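Local coordinates for putative dehydratase (Salmonella enterica subsp. enterica serovar Enteritidis, PDB 3TW9), which dehydrates D-gluconate to 2-dehydro-3-deoxy-D-gluconate with magnesium as cofactor, though its activity in vitro is low and its role in vivo is unlikely to be gluconate breakdown, at residues C[148-153]-C[272-277]; C[362-367]-C[376-381]. One frame throughout, in Å; residues are numbered along the deposited sequence.

Both contacts are buried and both reach the same barrel sheet, in which strands 147-152 and 376-377 run side by side, but they lie on different faces of it. Contact 1 spans the inside of the barrel, where tyrosine hydroxyls, a water and a metal-binding carboxylate meet; contact 2 joins a strand to its outer helix through amide, carboxylate and methyl groups. The larger buried area belongs to contact 2, 211 Å² against 95 Å². Two bonds tie the sets together: Tyr378 N lies 2.8 Å from Tyr150 O, and His152 NE2 lies 2.6 Å from Glu377 OE2, each probably a hydrogen bond. The centres of contact 1 and contact 2 are about 13 Å apart.

Contact 1 of 2, residues C[148-153]-C[272-277]; sequences PLYCHT and YLEDPV
Tyr272 OH donates a hydrogen bond to Tyr150 OH at 2.9 Å, and this pair of hydroxyls forms the tight half of the contact. The two side chains meet at about a right angle, with ring planes at 90° and centroids 5.9 Å apart. Tyr150 OH arrives at the edge of the Tyr272 ring, near its plane, while Tyr272 OH approaches the other ring obliquely, 3.1 Å from Tyr150 CE2. Tyr150 has its CG between the backbone N and the carbonyl carbon (chi1 78°), a setting that carries the phenol inward from the strand.

The other half is looser and water-mediated. Glu274 OE1 stays 3.9 Å from Tyr150 OH; a water in the plane of the Tyr150 ring bridges them, donating to Glu274 OE1 at 2.6 Å and lying 2.7 Å from Tyr150 OH. That hydroxyl is therefore held by two partners. An extended chain brings the Glu274 carboxylate here, and its other oxygen, OE2, forms a salt bridge with Arg321. With Tyr150 CA and Tyr272 CA 11.5 Å apart, strands 147-152 and 272-274 meet through side chains across the interior of the enolase-superfamily barrel, where Glu274 is a magnesium ligand.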
loop_
_atom_site.group_PDB
_atom_site.type_symbol
_atom_site.label_atom_id
_atom_site.label_comp_id
_atom_site.label_asym_id
_atom_site.label_seq_id
_atom_site.Cartn_x
_atom_site.Cartn_y
_atom_site.Cartn_z
ATOM N N PRO C 148 -1.425 -12.103 -18.010
ATOM C CA PRO C 148 -1.844 -13.488 -18.206
ATOM C C PRO C 148 -3.213 -13.763 -17.618
ATOM O O PRO C 148 -3.575 -13.241 -16.556
ATOM C CB PRO C 148 -0.759 -14.320 -17.510
ATOM C CG PRO C 148 0.062 -13.372 -16.753
ATOM C CD PRO C 148 -0.122 -12.006 -17.331
ATOM N N LEU C 149 -3.971 -14.548 -18.360
ATOM C CA LEU C 149 -5.341 -14.826 -18.044
ATOM C C LEU C 149 -5.546 -16.303 -17.780
ATOM O O LEU C 149 -4.751 -17.157 -18.213
ATOM C CB LEU C 149 -6.227 -14.421 -19.230
ATOM C CG LEU C 149 -6.090 -13.033 -19.814
ATOM C CD1 LEU C 149 -6.897 -12.993 -21.076
ATOM C CD2 LEU C 149 -6.506 -11.905 -18.816
ATOM N N TYR C 150 -6.593 -16.609 -17.016
ATOM C CA TYR C 150 -7.215 -17.918 -17.063
ATOM C C TYR C 150 -8.688 -17.775 -17.422
ATOM O O TYR C 150 -9.299 -16.727 -17.205
ATOM C CB TYR C 150 -7.016 -18.776 -15.788
ATOM C CG TYR C 150 -7.852 -18.490 -14.539
ATOM C CD1 TYR C 150 -9.015 -19.219 -14.265
ATOM C CD2 TYR C 150 -7.406 -17.566 -13.584
ATOM C CE1 TYR C 150 -9.749 -18.999 -13.092
ATOM C CE2 TYR C 150 -8.145 -17.338 -12.397
ATOM C CZ TYR C 150 -9.295 -18.070 -12.166
ATOM O OH TYR C 150 -10.012 -17.881 -10.999
ATOM N N CYS C 151 -9.225 -18.835 -18.003
ATOM C CA CYS C 151 -10.639 -18.883 -18.347
ATOM C C CYS C 151 -11.224 -20.161 -17.795
ATOM O O CYS C 151 -10.505 -21.101 -17.417
ATOM C CB CYS C 151 -10.793 -18.866 -19.865
ATOM S SG CYS C 151 -9.975 -20.285 -20.598
ATOM N N HIS C 152 -12.544 -20.201 -17.808
ATOM C CA HIS C 152 -13.329 -21.327 -17.347
ATOM C C HIS C 152 -13.556 -22.296 -18.503
ATOM O O HIS C 152 -13.543 -21.879 -19.660
ATOM C CB HIS C 152 -14.678 -20.806 -16.860
ATOM C CG HIS C 152 -14.593 -19.894 -15.672
ATOM N ND1 HIS C 152 -15.715 -19.469 -14.990
ATOM C CD2 HIS C 152 -13.533 -19.352 -15.023
ATOM C CE1 HIS C 152 -15.351 -18.679 -13.994
ATOM N NE2 HIS C 152 -14.034 -18.585 -13.999
ATOM N N THR C 153 -13.748 -23.571 -18.182
ATOM C CA THR C 153 -13.963 -24.608 -19.190
ATOM C C THR C 153 -15.264 -25.370 -18.950
ATOM O O THR C 153 -15.304 -26.591 -19.127
ATOM C CB THR C 153 -12.758 -25.600 -19.273
ATOM O OG1 THR C 153 -12.600 -26.301 -18.030
ATOM C CG2 THR C 153 -11.450 -24.885 -19.625
ATOM N N TYR C 272 -3.679 -22.983 -8.357
ATOM C CA TYR C 272 -4.304 -22.821 -7.057
ATOM C C TYR C 272 -5.581 -23.625 -6.850
ATOM O O TYR C 272 -6.269 -23.991 -7.808
ATOM C CB TYR C 272 -4.439 -21.340 -6.660
ATOM C CG TYR C 272 -5.331 -20.396 -7.425
ATOM C CD1 TYR C 272 -6.717 -20.635 -7.597
ATOM C CD2 TYR C 272 -4.803 -19.177 -7.879
ATOM C CE1 TYR C 272 -7.538 -19.658 -8.236
ATOM C CE2 TYR C 272 -5.584 -18.246 -8.511
ATOM C CZ TYR C 272 -6.936 -18.477 -8.701
ATOM O OH TYR C 272 -7.667 -17.464 -9.324
ATOM N N LEU C 273 -5.869 -23.893 -5.574
ATOM C CA LEU C 273 -7.149 -24.464 -5.143
ATOM C C LEU C 273 -7.894 -23.329 -4.460
ATOM O O LEU C 273 -7.368 -22.718 -3.525
ATOM C CB LEU C 273 -6.921 -25.588 -4.140
ATOM C CG LEU C 273 -8.155 -26.358 -3.624
ATOM C CD1 LEU C 273 -8.815 -27.140 -4.778
ATOM C CD2 LEU C 273 -7.754 -27.322 -2.545
ATOM N N GLU C 274 -9.097 -23.050 -4.950
ATOM C CA GLU C 274 -9.821 -21.823 -4.646
ATOM C C GLU C 274 -10.997 -22.019 -3.698
ATOM O O GLU C 274 -11.747 -22.997 -3.799
ATOM C CB GLU C 274 -10.322 -21.182 -5.946
ATOM C CG GLU C 274 -11.023 -19.860 -5.707
ATOM C CD GLU C 274 -11.681 -19.339 -6.923
ATOM O OE1 GLU C 274 -11.447 -19.928 -7.984
ATOM O OE2 GLU C 274 -12.406 -18.322 -6.810
ATOM N N ASP C 275 -11.155 -21.038 -2.810
ATOM C CA ASP C 275 -12.219 -21.041 -1.771
ATOM C C ASP C 275 -12.449 -22.381 -1.109
ATOM O O ASP C 275 -13.564 -22.908 -1.134
ATOM C CB ASP C 275 -13.511 -20.432 -2.303
ATOM C CG ASP C 275 -13.362 -18.993 -2.646
ATOM O OD1 ASP C 275 -12.260 -18.422 -2.458
ATOM O OD2 ASP C 275 -14.347 -18.394 -3.167
ATOM N N PRO C 276 -11.383 -22.951 -0.484
ATOM C CA PRO C 276 -11.582 -24.206 0.210
ATOM C C PRO C 276 -12.517 -24.057 1.436
ATOM O O PRO C 276 -13.074 -25.042 1.907
ATOM C CB PRO C 276 -10.160 -24.591 0.659
ATOM C CG PRO C 276 -9.403 -23.314 0.717
ATOM C CD PRO C 276 -9.970 -22.514 -0.433
ATOM N N VAL C 277 -12.640 -22.839 1.956
ATOM C CA VAL C 277 -13.584 -22.582 3.055
ATOM C C VAL C 277 -14.434 -21.370 2.733
ATOM O O VAL C 277 -14.033 -20.508 1.944
ATOM C CB VAL C 277 -12.889 -22.413 4.448
ATOM C CG1 VAL C 277 -12.146 -23.673 4.809
ATOM C CG2 VAL C 277 -11.916 -21.193 4.491
HETATM O O HOH W 1 -12.187 -19.418 -10.463
#

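Contact 2 of 2, residues C[362-367]-C[376-381]; sequences ANMHLD and QEYTPM
Gln376 NE2 donates, as modelled, to Asp367 OD2 over 2.5 Å at an N-H...O angle of 164°, a nearly straight bond. For nitrogen and oxygen this is very short, which leaves the details of the pairing doubtful, including which end of the amide faces the carboxylate; Gln376 OE1 as placed also lies 3.0 Å from another acceptor, Glu377 O. The amide and carboxylate planes are 33° apart, and the side chains cross at about a right angle. Gln376 reaches its partner by a bend at chi2 (53°), which turns the amide against the helix instead of letting it run straight on from CG. Asp367 OD2 also lies 3.1 Å from Asn363 O, one helical turn earlier, a closeness of two acceptors that a shared proton might explain.

Asn363 lies over a face of the Gln376 amide, its CB 3.5 Å from Gln376 NE2, while Asp367 OD2 comes in near the amide plane. The two amide planes are close to parallel, and Asn363 ND2 is hydrogen-bonded to His350 O, which helps set the rotation of its amide. The apolar part of the contact comes from Met364, whose extended chain carries CE to 4.0 Å from Tyr378 CD1 and 4.2 Å from Gln376 CG. The methyl meets the tyrosine ring obliquely.

Gln376 is thus directed at helix 357-369, whereas the adjacent Glu377, assigned to the substrate site, is held by a salt bridge to Arg321 and a hydrogen bond from Gly351 N. A strand with one residue packed on the outer helix and the next serving the active site is characteristic of the (beta/alpha)7beta barrel of the mandelate racemase family, here at its last helix-to-strand return.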
loop_
_atom_site.group_PDB
_atom_site.type_symbol
_atom_site.label_atom_id
_atom_site.label_comp_id
_atom_site.label_asym_id
_atom_site.label_seq_id
_atom_site.Cartn_x
_atom_site.Cartn_y
_atom_site.Cartn_z
ATOM N N ALA C 362 -10.584 -1.921 -14.371
ATOM C CA ALA C 362 -10.030 -1.606 -13.050
ATOM C C ALA C 362 -9.118 -2.727 -12.538
ATOM O O ALA C 362 -7.992 -2.421 -12.127
ATOM C CB ALA C 362 -11.135 -1.355 -12.046
ATOM N N ASN C 363 -9.587 -3.987 -12.602
ATOM C CA ASN C 363 -8.760 -5.193 -12.262
ATOM C C ASN C 363 -7.437 -5.126 -12.977
ATOM O O ASN C 363 -6.405 -5.384 -12.399
ATOM C CB ASN C 363 -9.385 -6.520 -12.705
ATOM C CG ASN C 363 -10.601 -6.965 -11.867
ATOM O OD1 ASN C 363 -10.984 -6.346 -10.863
ATOM N ND2 ASN C 363 -11.203 -8.064 -12.291
ATOM N N MET C 364 -7.476 -4.801 -14.269
ATOM C CA MET C 364 -6.283 -4.914 -15.097
ATOM C C MET C 364 -5.294 -3.776 -14.892
ATOM O O MET C 364 -4.097 -3.989 -14.975
ATOM C CB MET C 364 -6.681 -5.108 -16.569
ATOM C CG MET C 364 -7.292 -6.486 -16.808
ATOM S SD MET C 364 -7.836 -6.659 -18.523
ATOM C CE MET C 364 -8.439 -8.353 -18.495
ATOM N N HIS C 365 -5.785 -2.571 -14.605
ATOM C CA HIS C 365 -4.903 -1.465 -14.186
ATOM C C HIS C 365 -4.183 -1.747 -12.869
ATOM O O HIS C 365 -3.005 -1.424 -12.712
ATOM C CB HIS C 365 -5.655 -0.134 -14.091
ATOM C CG HIS C 365 -5.946 0.476 -15.426
ATOM N ND1 HIS C 365 -5.145 1.434 -15.997
ATOM C CD2 HIS C 365 -6.932 0.233 -16.326
ATOM C CE1 HIS C 365 -5.624 1.768 -17.181
ATOM N NE2 HIS C 365 -6.704 1.048 -17.408
ATOM N N LEU C 366 -4.905 -2.342 -11.926
ATOM C CA LEU C 366 -4.245 -2.876 -10.730
ATOM C C LEU C 366 -3.216 -3.943 -11.126
ATOM O O LEU C 366 -2.064 -3.878 -10.691
ATOM C CB LEU C 366 -5.294 -3.445 -9.779
ATOM C CG LEU C 366 -6.195 -2.396 -9.105
ATOM C CD1 LEU C 366 -7.405 -3.078 -8.548
ATOM C CD2 LEU C 366 -5.475 -1.621 -7.996
ATOM N N ASP C 367 -3.621 -4.898 -11.961
ATOM C CA ASP C 367 -2.771 -6.025 -12.357
ATOM C C ASP C 367 -1.447 -5.524 -12.959
ATOM O O ASP C 367 -0.388 -6.040 -12.641
ATOM C CB ASP C 367 -3.463 -6.839 -13.450
ATOM C CG ASP C 367 -4.597 -7.667 -12.940
ATOM O OD1 ASP C 367 -4.637 -8.009 -11.719
ATOM O OD2 ASP C 367 -5.455 -8.016 -13.773
ATOM N N GLN C 376 -5.043 -13.166 -13.878
ATOM C CA GLN C 376 -6.354 -12.538 -14.101
ATOM C C GLN C 376 -7.394 -13.491 -14.708
ATOM O O GLN C 376 -7.348 -13.840 -15.897
ATOM C CB GLN C 376 -6.252 -11.267 -14.935
ATOM C CG GLN C 376 -7.560 -10.464 -14.981
ATOM C CD GLN C 376 -8.073 -10.177 -13.576
ATOM O OE1 GLN C 376 -9.133 -10.689 -13.157
ATOM N NE2 GLN C 376 -7.345 -9.348 -12.854
ATOM N N GLU C 377 -8.332 -13.918 -13.875
ATOM C CA GLU C 377 -9.543 -14.636 -14.339
ATOM C C GLU C 377 -10.241 -13.761 -15.363
ATOM O O GLU C 377 -10.331 -12.561 -15.177
ATOM C CB GLU C 377 -10.478 -14.856 -13.149
ATOM C CG GLU C 377 -11.726 -15.670 -13.452
ATOM C CD GLU C 377 -12.584 -15.868 -12.213
ATOM O OE1 GLU C 377 -12.492 -15.031 -11.274
ATOM O OE2 GLU C 377 -13.334 -16.857 -12.193
ATOM N N TYR C 378 -10.705 -14.370 -16.450
ATOM C CA TYR C 378 -11.315 -13.593 -17.532
ATOM C C TYR C 378 -12.543 -14.309 -18.070
ATOM O O TYR C 378 -12.497 -15.519 -18.357
ATOM C CB TYR C 378 -10.317 -13.321 -18.696
ATOM C CG TYR C 378 -10.966 -12.416 -19.736
ATOM C CD1 TYR C 378 -11.163 -11.070 -19.475
ATOM C CD2 TYR C 378 -11.444 -12.947 -20.955
ATOM C CE1 TYR C 378 -11.821 -10.233 -20.412
ATOM C CE2 TYR C 378 -12.097 -12.149 -21.895
ATOM C CZ TYR C 378 -12.277 -10.781 -21.617
ATOM O OH TYR C 378 -12.920 -9.947 -22.508
ATOM N N THR C 379 -13.632 -13.542 -18.213
ATOM C CA THR C 379 -14.889 -14.070 -18.772
ATOM C C THR C 379 -15.151 -13.380 -20.109
ATOM O O THR C 379 -15.348 -12.172 -20.138
ATOM C CB THR C 379 -16.054 -13.812 -17.807
ATOM O OG1 THR C 379 -15.760 -14.465 -16.564
ATOM C CG2 THR C 379 -17.379 -14.366 -18.348
ATOM N N PRO C 380 -15.122 -14.158 -21.217
ATOM C CA PRO C 380 -15.380 -13.584 -22.542
ATOM C C PRO C 380 -16.676 -12.773 -22.615
ATOM O O PRO C 380 -17.695 -13.121 -21.983
ATOM C CB PRO C 380 -15.441 -14.821 -23.440
ATOM C CG PRO C 380 -14.483 -15.794 -22.770
ATOM C CD PRO C 380 -14.779 -15.596 -21.300
ATOM N N MET C 381 -16.594 -11.679 -23.358
ATOM C CA MET C 381 -17.686 -10.738 -23.514
ATOM C C MET C 381 -18.383 -10.948 -24.852
ATOM O O MET C 381 -17.796 -11.499 -25.783
ATOM C CB MET C 381 -17.161 -9.320 -23.447
ATOM C CG MET C 381 -16.555 -8.949 -22.131
ATOM S SD MET C 381 -16.043 -7.246 -22.269
ATOM C CE MET C 381 -14.900 -7.117 -20.879
#